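Local coordinates for protein probable acetyltransferase (PDB 2GE3) that binds acetyl coenzyme A and probably transfers its acetyl group, as a GNAT-type acetyltransferase, to an acceptor not yet established, at residues Ile70-Arg76 against Thr88-Leu94; Val126-Asn130 against Ile159-Asn163. All coordinates share one frame; numbering follows the deposited sequence.

Contact 1. Residues Ile70-Arg76 against Thr88-Leu94. With ACO (acetyl coenzyme *a), chain E.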
loop_
_atom_site.group_PDB
_atom_site.type_symbol
_atom_site.label_atom_id
_atom_site.label_comp_id
_atom_site.label_asym_id
_atom_site.label_seq_id
_atom_site.Cartn_x
_atom_site.Cartn_y
_atom_site.Cartn_z
ATOM N N ILE A 70 -11.535 -20.353 -13.180
ATOM C CA ILE A 70 -10.180 -20.589 -13.693
ATOM C C ILE A 70 -9.338 -19.284 -13.737
ATOM O O ILE A 70 -8.163 -19.294 -14.082
ATOM C CB ILE A 70 -10.218 -21.352 -15.057
ATOM C CG1 ILE A 70 -11.195 -20.698 -16.002
ATOM C CG2 ILE A 70 -10.736 -22.779 -14.922
ATOM C CD1 ILE A 70 -10.559 -20.104 -17.181
ATOM N N GLY A 71 -9.923 -18.186 -13.258
ATOM C CA GLY A 71 -9.269 -16.915 -13.312
ATOM C C GLY A 71 -10.132 -15.868 -12.653
ATOM O O GLY A 71 -11.293 -16.086 -12.514
ATOM N N TRP A 72 -9.513 -14.742 -12.252
ATOM C CA TRP A 72 -10.200 -13.649 -11.567
ATOM C C TRP A 72 -9.426 -12.355 -11.794
ATOM O O TRP A 72 -8.270 -12.361 -12.121
ATOM C CB TRP A 72 -10.316 -13.911 -10.080
ATOM C CG TRP A 72 -9.010 -13.723 -9.357
ATOM C CD1 TRP A 72 -8.579 -12.584 -8.710
ATOM C CD2 TRP A 72 -7.969 -14.695 -9.213
ATOM N NE1 TRP A 72 -7.375 -12.824 -8.125
ATOM C CE2 TRP A 72 -6.972 -14.107 -8.427
ATOM C CE3 TRP A 72 -7.819 -16.050 -9.646
ATOM C CZ2 TRP A 72 -5.762 -14.786 -8.083
ATOM C CZ3 TRP A 72 -6.605 -16.746 -9.269
ATOM C CH2 TRP A 72 -5.619 -16.103 -8.528
ATOM N N CYS A 73 -10.112 -11.244 -11.629
ATOM C CA CYS A 73 -9.481 -9.974 -11.671
ATOM C C CYS A 73 -10.318 -9.154 -10.713
ATOM O O CYS A 73 -11.548 -9.146 -10.804
ATOM C CB CYS A 73 -9.477 -9.437 -13.134
ATOM S SG CYS A 73 -8.760 -7.797 -13.371
ATOM N N ASP A 74 -9.674 -8.390 -9.852
ATOM C CA ASP A 74 -10.446 -7.586 -8.947
ATOM C C ASP A 74 -9.806 -6.236 -8.583
ATOM O O ASP A 74 -8.596 -6.024 -8.734
ATOM C CB ASP A 74 -10.950 -8.366 -7.728
ATOM C CG ASP A 74 -9.835 -9.002 -6.876
ATOM O OD1 ASP A 74 -8.702 -8.447 -6.763
ATOM O OD2 ASP A 74 -10.139 -10.075 -6.248
ATOM N N ILE A 75 -10.661 -5.293 -8.197
ATOM C CA ILE A 75 -10.155 -3.955 -7.862
ATOM C C ILE A 75 -10.626 -3.629 -6.427
ATOM O O ILE A 75 -11.840 -3.589 -6.179
ATOM C CB ILE A 75 -10.478 -2.856 -8.957
ATOM C CG1 ILE A 75 -9.786 -3.195 -10.284
ATOM C CG2 ILE A 75 -10.023 -1.415 -8.511
ATOM C CD1 ILE A 75 -10.085 -2.278 -11.519
ATOM N N ARG A 76 -9.681 -3.503 -5.485
ATOM C CA ARG A 76 -10.004 -3.019 -4.135
ATOM C C ARG A 76 -9.841 -1.489 -4.006
ATOM O O ARG A 76 -8.728 -0.931 -4.163
ATOM C CB ARG A 76 -9.243 -3.790 -3.049
ATOM C CG ARG A 76 -7.680 -3.555 -3.016
ATOM C CD ARG A 76 -6.945 -4.436 -1.939
ATOM N NE ARG A 76 -7.586 -5.758 -2.049
ATOM C CZ ARG A 76 -7.173 -6.698 -2.883
ATOM N NH1 ARG A 76 -6.073 -6.463 -3.628
ATOM N NH2 ARG A 76 -7.850 -7.855 -2.962
ATOM N N THR A 88 -6.795 -0.809 -6.168
ATOM C CA THR A 88 -5.655 -1.691 -6.402
ATOM C C THR A 88 -6.126 -2.941 -7.124
ATOM O O THR A 88 -7.060 -3.593 -6.674
ATOM C CB THR A 88 -5.021 -2.117 -5.112
ATOM O OG1 THR A 88 -4.659 -0.958 -4.420
ATOM C CG2 THR A 88 -3.693 -2.964 -5.331
ATOM N N LEU A 89 -5.509 -3.227 -8.245
ATOM C CA LEU A 89 -5.834 -4.397 -9.052
ATOM C C LEU A 89 -5.026 -5.680 -8.653
ATOM O O LEU A 89 -3.855 -5.590 -8.363
ATOM C CB LEU A 89 -5.689 -4.070 -10.563
ATOM C CG LEU A 89 -6.198 -5.126 -11.610
ATOM C CD1 LEU A 89 -6.759 -4.434 -12.786
ATOM C CD2 LEU A 89 -5.051 -5.950 -12.011
ATOM N N GLY A 90 -5.698 -6.843 -8.546
ATOM C CA GLY A 90 -5.007 -8.165 -8.565
ATOM C C GLY A 90 -5.727 -9.139 -9.517
ATOM O O GLY A 90 -6.887 -8.972 -9.836
HETATM N N MSE A 91 -5.013 -10.129 -10.012
HETATM C CA MSE A 91 -5.574 -11.067 -10.942
HETATM C C MSE A 91 -4.675 -12.263 -11.075
HETATM O O MSE A 91 -3.469 -12.170 -10.782
HETATM C CB MSE A 91 -5.698 -10.441 -12.305
HETATM C CG MSE A 91 -4.379 -10.089 -12.877
HETATM SE SE MSE A 91 -4.804 -9.206 -14.682
HETATM C CE MSE A 91 -6.228 -10.558 -15.411
ATOM N N GLY A 92 -5.267 -13.349 -11.569
ATOM C CA GLY A 92 -4.562 -14.621 -11.685
ATOM C C GLY A 92 -5.343 -15.533 -12.589
ATOM O O GLY A 92 -6.580 -15.444 -12.697
ATOM N N ILE A 93 -4.649 -16.455 -13.226
ATOM C CA ILE A 93 -5.285 -17.396 -14.139
ATOM C C ILE A 93 -4.544 -18.725 -13.942
ATOM O O ILE A 93 -3.315 -18.718 -13.851
ATOM C CB ILE A 93 -5.182 -16.861 -15.639
ATOM C CG1 ILE A 93 -6.026 -15.595 -15.832
ATOM C CG2 ILE A 93 -5.607 -17.916 -16.678
ATOM C CD1 ILE A 93 -6.044 -15.061 -17.232
ATOM N N LEU A 94 -5.297 -19.835 -13.919
ATOM C CA LEU A 94 -4.771 -21.165 -13.861
ATOM C C LEU A 94 -3.829 -21.385 -15.058
ATOM O O LEU A 94 -4.093 -20.885 -16.136
ATOM C CB LEU A 94 -5.921 -22.213 -13.849
ATOM C CG LEU A 94 -6.795 -22.237 -12.585
ATOM C CD1 LEU A 94 -7.682 -23.474 -12.582
ATOM C CD2 LEU A 94 -5.915 -22.135 -11.312
HETATM N N1A ACO E . 7.314 -12.241 -22.252
HETATM C C2A ACO E . 6.825 -11.190 -22.911
HETATM N N3A ACO E . 5.540 -11.162 -23.308
HETATM C C4A ACO E . 4.718 -12.217 -23.078
HETATM C C5A ACO E . 5.175 -13.368 -22.356
HETATM C C6A ACO E . 6.573 -13.347 -21.939
HETATM N N6A ACO E . 7.017 -14.458 -21.218
HETATM N N7A ACO E . 4.143 -14.303 -22.315
HETATM C C8A ACO E . 3.071 -13.773 -22.905
HETATM N N9A ACO E . 3.436 -12.553 -23.383
HETATM C C1B ACO E . 2.533 -11.652 -24.053
HETATM C C2B ACO E . 1.566 -12.278 -25.043
HETATM O O2B ACO E . 2.227 -12.209 -26.326
HETATM C C3B ACO E . 0.425 -11.272 -24.835
HETATM O O3B ACO E . 0.802 -10.024 -25.436
HETATM P P3B ACO E . 0.517 -9.566 -26.986
HETATM O O7A ACO E . 1.313 -10.394 -27.988
HETATM O O8A ACO E . 1.099 -8.158 -26.842
HETATM O O9A ACO E . -0.922 -9.891 -27.216
HETATM C C4B ACO E . 0.405 -10.946 -23.341
HETATM O O4B ACO E . 1.762 -11.105 -22.944
HETATM C C5B ACO E . -0.458 -11.964 -22.543
HETATM O O5B ACO E . -1.824 -11.647 -22.761
HETATM P P1A ACO E . -3.018 -12.512 -22.297
HETATM O O1A ACO E . -4.147 -11.552 -22.316
HETATM O O2A ACO E . -2.838 -13.692 -23.228
HETATM O O3A ACO E . -2.560 -12.847 -20.776
HETATM P P2A ACO E . -3.013 -13.982 -19.800
HETATM O O4A ACO E . -4.329 -14.645 -20.060
HETATM O O5A ACO E . -1.808 -14.881 -19.732
HETATM O O6A ACO E . -3.171 -13.130 -18.400
HETATM C CBP ACO E . -1.723 -12.943 -16.438
HETATM C CCP ACO E . -2.003 -12.465 -17.873
HETATM C CDP ACO E . -0.356 -12.314 -16.007
HETATM C CEP ACO E . -2.845 -12.535 -15.484
HETATM C CAP ACO E . -1.701 -14.520 -16.304
HETATM O OAP ACO E . -0.695 -14.958 -17.184
HETATM C C9P ACO E . -1.406 -15.146 -14.970
HETATM O O9P ACO E . -2.330 -15.400 -14.198
HETATM N N8P ACO E . -0.130 -15.442 -14.652
HETATM C C7P ACO E . 0.162 -15.951 -13.291
HETATM C C6P ACO E . -0.260 -15.018 -12.176
HETATM C C5P ACO E . 0.099 -13.556 -12.296
HETATM O O5P ACO E . 1.158 -13.166 -12.780
HETATM N N4P ACO E . -0.787 -12.697 -11.775
HETATM C C3P ACO E . -0.736 -11.287 -12.104
HETATM C C2P ACO E . 0.500 -10.677 -11.488
HETATM S S1P ACO E . 0.344 -10.648 -9.719
HETATM C C ACO E . 1.226 -9.251 -9.970
HETATM O O ACO E . 1.141 -8.725 -11.047
HETATM C CH3 ACO E . 1.970 -8.726 -8.769
#

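Contact 2. Residues Val126-Asn130 against Ile159-Asn163. With ACO (acetyl coenzyme *a), chain E.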
loop_
_atom_site.group_PDB
_atom_site.type_symbol
_atom_site.label_atom_id
_atom_site.label_comp_id
_atom_site.label_asym_id
_atom_site.label_seq_id
_atom_site.Cartn_x
_atom_site.Cartn_y
_atom_site.Cartn_z
ATOM N N VAL A 126 3.912 -5.171 -9.815
ATOM C CA VAL A 126 4.252 -6.397 -10.492
ATOM C C VAL A 126 5.753 -6.727 -10.326
ATOM O O VAL A 126 6.593 -5.816 -10.371
ATOM C CB VAL A 126 3.802 -6.317 -12.001
ATOM C CG1 VAL A 126 4.546 -5.149 -12.769
ATOM C CG2 VAL A 126 3.962 -7.582 -12.687
ATOM N N HIS A 127 6.083 -8.013 -10.156
ATOM C CA HIS A 127 7.470 -8.416 -10.095
ATOM C C HIS A 127 8.183 -8.084 -11.378
ATOM O O HIS A 127 7.666 -8.339 -12.484
ATOM C CB HIS A 127 7.650 -9.916 -9.724
ATOM C CG HIS A 127 7.048 -10.320 -8.415
ATOM N ND1 HIS A 127 6.934 -11.633 -8.023
ATOM C CD2 HIS A 127 6.514 -9.594 -7.400
ATOM C CE1 HIS A 127 6.316 -11.703 -6.857
ATOM N NE2 HIS A 127 6.016 -10.480 -6.476
ATOM N N ALA A 128 9.399 -7.537 -11.251
ATOM C CA ALA A 128 10.142 -7.022 -12.424
ATOM C C ALA A 128 10.452 -8.132 -13.427
ATOM O O ALA A 128 10.662 -7.878 -14.637
ATOM C CB ALA A 128 11.432 -6.236 -12.058
ATOM N N ASP A 129 10.495 -9.350 -12.923
ATOM C CA ASP A 129 10.749 -10.492 -13.758
ATOM C C ASP A 129 9.458 -11.215 -14.278
ATOM O O ASP A 129 9.553 -12.169 -15.032
ATOM C CB ASP A 129 11.735 -11.436 -13.055
ATOM C CG ASP A 129 11.151 -12.085 -11.768
ATOM O OD1 ASP A 129 10.000 -11.756 -11.357
ATOM O OD2 ASP A 129 11.859 -12.952 -11.150
ATOM N N ASN A 130 8.261 -10.697 -13.953
ATOM C CA ASN A 130 7.024 -11.292 -14.457
ATOM C C ASN A 130 6.720 -10.732 -15.858
ATOM O O ASN A 130 5.863 -9.850 -15.990
ATOM C CB ASN A 130 5.878 -10.959 -13.512
ATOM C CG ASN A 130 4.609 -11.764 -13.800
ATOM O OD1 ASN A 130 4.444 -12.355 -14.852
ATOM N ND2 ASN A 130 3.734 -11.841 -12.809
ATOM N N ILE A 159 13.590 -9.510 -5.059
ATOM C CA ILE A 159 12.992 -9.175 -6.374
ATOM C C ILE A 159 12.592 -7.683 -6.371
ATOM O O ILE A 159 12.009 -7.176 -5.415
ATOM C CB ILE A 159 11.655 -10.028 -6.667
ATOM C CG1 ILE A 159 11.792 -11.495 -6.266
ATOM C CG2 ILE A 159 11.212 -9.979 -8.112
ATOM C CD1 ILE A 159 13.018 -12.088 -6.756
ATOM N N ASP A 160 12.909 -6.994 -7.449
ATOM C CA ASP A 160 12.302 -5.700 -7.726
ATOM C C ASP A 160 10.833 -5.788 -8.079
ATOM O O ASP A 160 10.308 -6.765 -8.653
ATOM C CB ASP A 160 13.074 -5.038 -8.866
ATOM C CG ASP A 160 14.522 -4.672 -8.452
ATOM O OD1 ASP A 160 14.974 -5.079 -7.375
ATOM O OD2 ASP A 160 15.218 -3.976 -9.199
ATOM N N SER A 161 10.154 -4.732 -7.740
ATOM C CA SER A 161 8.740 -4.649 -8.093
ATOM C C SER A 161 8.584 -3.384 -8.968
ATOM O O SER A 161 9.276 -2.415 -8.771
ATOM C CB SER A 161 7.894 -4.509 -6.812
ATOM O OG SER A 161 6.637 -5.061 -7.073
ATOM N N LEU A 162 7.703 -3.418 -9.939
ATOM C CA LEU A 162 7.389 -2.251 -10.771
ATOM C C LEU A 162 6.046 -1.784 -10.417
ATOM O O LEU A 162 5.081 -2.580 -10.348
ATOM C CB LEU A 162 7.358 -2.607 -12.262
ATOM C CG LEU A 162 8.650 -3.252 -12.816
ATOM C CD1 LEU A 162 8.590 -3.508 -14.334
ATOM C CD2 LEU A 162 9.955 -2.495 -12.438
ATOM N N ASN A 163 5.947 -0.485 -10.246
ATOM C CA ASN A 163 4.618 0.134 -10.006
ATOM C C ASN A 163 4.072 0.675 -11.263
ATOM O O ASN A 163 4.785 1.318 -11.989
ATOM C CB ASN A 163 4.732 1.307 -9.022
ATOM C CG ASN A 163 5.106 0.816 -7.670
ATOM O OD1 ASN A 163 4.412 -0.015 -7.183
ATOM N ND2 ASN A 163 6.264 1.222 -7.124
HETATM N N1A ACO E . 7.314 -12.241 -22.252
HETATM C C2A ACO E . 6.825 -11.190 -22.911
HETATM N N3A ACO E . 5.540 -11.162 -23.308
HETATM C C4A ACO E . 4.718 -12.217 -23.078
HETATM C C5A ACO E . 5.175 -13.368 -22.356
HETATM C C6A ACO E . 6.573 -13.347 -21.939
HETATM N N6A ACO E . 7.017 -14.458 -21.218
HETATM N N7A ACO E . 4.143 -14.303 -22.315
HETATM C C8A ACO E . 3.071 -13.773 -22.905
HETATM N N9A ACO E . 3.436 -12.553 -23.383
HETATM C C1B ACO E . 2.533 -11.652 -24.053
HETATM C C2B ACO E . 1.566 -12.278 -25.043
HETATM O O2B ACO E . 2.227 -12.209 -26.326
HETATM C C3B ACO E . 0.425 -11.272 -24.835
HETATM O O3B ACO E . 0.802 -10.024 -25.436
HETATM P P3B ACO E . 0.517 -9.566 -26.986
HETATM O O7A ACO E . 1.313 -10.394 -27.988
HETATM O O8A ACO E . 1.099 -8.158 -26.842
HETATM O O9A ACO E . -0.922 -9.891 -27.216
HETATM C C4B ACO E . 0.405 -10.946 -23.341
HETATM O O4B ACO E . 1.762 -11.105 -22.944
HETATM C C5B ACO E . -0.458 -11.964 -22.543
HETATM O O5B ACO E . -1.824 -11.647 -22.761
HETATM P P1A ACO E . -3.018 -12.512 -22.297
HETATM O O1A ACO E . -4.147 -11.552 -22.316
HETATM O O2A ACO E . -2.838 -13.692 -23.228
HETATM O O3A ACO E . -2.560 -12.847 -20.776
HETATM P P2A ACO E . -3.013 -13.982 -19.800
HETATM O O4A ACO E . -4.329 -14.645 -20.060
HETATM O O5A ACO E . -1.808 -14.881 -19.732
HETATM O O6A ACO E . -3.171 -13.130 -18.400
HETATM C CBP ACO E . -1.723 -12.943 -16.438
HETATM C CCP ACO E . -2.003 -12.465 -17.873
HETATM C CDP ACO E . -0.356 -12.314 -16.007
HETATM C CEP ACO E . -2.845 -12.535 -15.484
HETATM C CAP ACO E . -1.701 -14.520 -16.304
HETATM O OAP ACO E . -0.695 -14.958 -17.184
HETATM C C9P ACO E . -1.406 -15.146 -14.970
HETATM O O9P ACO E . -2.330 -15.400 -14.198
HETATM N N8P ACO E . -0.130 -15.442 -14.652
HETATM C C7P ACO E . 0.162 -15.951 -13.291
HETATM C C6P ACO E . -0.260 -15.018 -12.176
HETATM C C5P ACO E . 0.099 -13.556 -12.296
HETATM O O5P ACO E . 1.158 -13.166 -12.780
HETATM N N4P ACO E . -0.787 -12.697 -11.775
HETATM C C3P ACO E . -0.736 -11.287 -12.104
HETATM C C2P ACO E . 0.500 -10.677 -11.488
HETATM S S1P ACO E . 0.344 -10.648 -9.719
HETATM C C ACO E . 1.226 -9.251 -9.970
HETATM O O ACO E . 1.141 -8.725 -11.047
HETATM C CH3 ACO E . 1.970 -8.726 -8.769
#

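Contact 1. Residues Ile70-Arg76 against Thr88-Leu94
Ile70-Arg76 and Thr88-Leu94 pair as the two antiparallel strands of a beta hairpin in the middle of the splayed GNAT sheet, buried near the centre of the chain. Seven backbone hydrogen bonds run from Leu94 N to Ile70 O at one end to Thr88 N to Arg76 O at the other. On the face with Asp74 and Arg76, the Trp72 indole folds across onto the partner strand: CG sits between its own backbone N and carbonyl carbon (chi1 74°), which lays one face of the ring over the Met91-Gly92 backbone. Gly92 CA stands 3.7 Å from the centroid of the six-membered ring, and Met91 CA lies over the five-membered ring. Helix 18-29 packs on the indole as well, with Phe21 edge-to-face. On the other face Cys73 SG touches Leu89 CD1 at 4.0 Å and Cys73 CB meets CB of Met91, a selenomethionine, next to helix 102-117. The edge of 88-94 turned toward strand 121-127 receives the cofactor: Ile93 N donates to ACO O9P (2.7 Å) and Met91 O accepts from ACO N4P (2.9 Å), both bonds weak in angle. The pantetheine arm is thus held by main-chain groups, much as an added strand would be.

Contact 2. Residues Val126-Asn130 against Ile159-Asn163
Val126 and Leu162 form a hydrogen-bonded antiparallel pair where strand 121-127 ends against strand 158-167, and this is the tight half of the contact. Leu162 N reaches Val126 O at 2.7 Å, almost straight (173°) and in the carbonyl plane, while Val126 N returns a bond to Leu162 O. Val126 has CG1 between its backbone N and carbonyl carbon (chi1 62°), and this places CG1 3.8 Å from Leu162 CB. The other branch, CG2, is turned to the cofactor, 3.5 Å from the acetyl oxygen O of ACO. Helix 131-140 covers both side chains through Ile134. One step on, the chain leaves the sheet in a type I turn, His127 to Asn130. Ala128 N still binds Asp160 O at 2.9 Å, but from well above the carbonyl plane, and Ala128 CB rests on Leu162 CD2. Beyond this the packing thins: Ile159 reaches His127 CB with CG2 alone (3.9 Å), and the same methyl passes Asp129 OD1 on the exposed side. The Asp160 carboxylate is held by strand 143-153, bonding Asp150 N and pairing with Arg149. Asn130, at the N-cap of helix 131-140, sends ND2 to ACO O5P at 2.9 Å while OD1 weakly caps Ala133 N. Its amide therefore serves helix and cofactor at once, one end for each, which should limit its rotation beside the pantetheine arm.

Contact 1 closes before contact 2 opens along the chain; their centres lie about 17 Å apart and their nearest atoms about 7 Å. Both belong to the same mixed sheet: strand 86-93 of contact 1 is the neighbour of strand 121-127 of contact 2, and these two run parallel while each contact itself joins antiparallel strands. Acetyl coenzyme A bridges the pair, lying against 88-94 on one side and 126-130 on the other. Helix 102-117 and residues just before it bond the cofactor through Asn99, Gly101, Gly103 and Ala104, helix 131-140 through Tyr137 and Lys139. The pantetheine arm and acetyl group thus lie between the sheet's two halves, as in other GNAT enzymes.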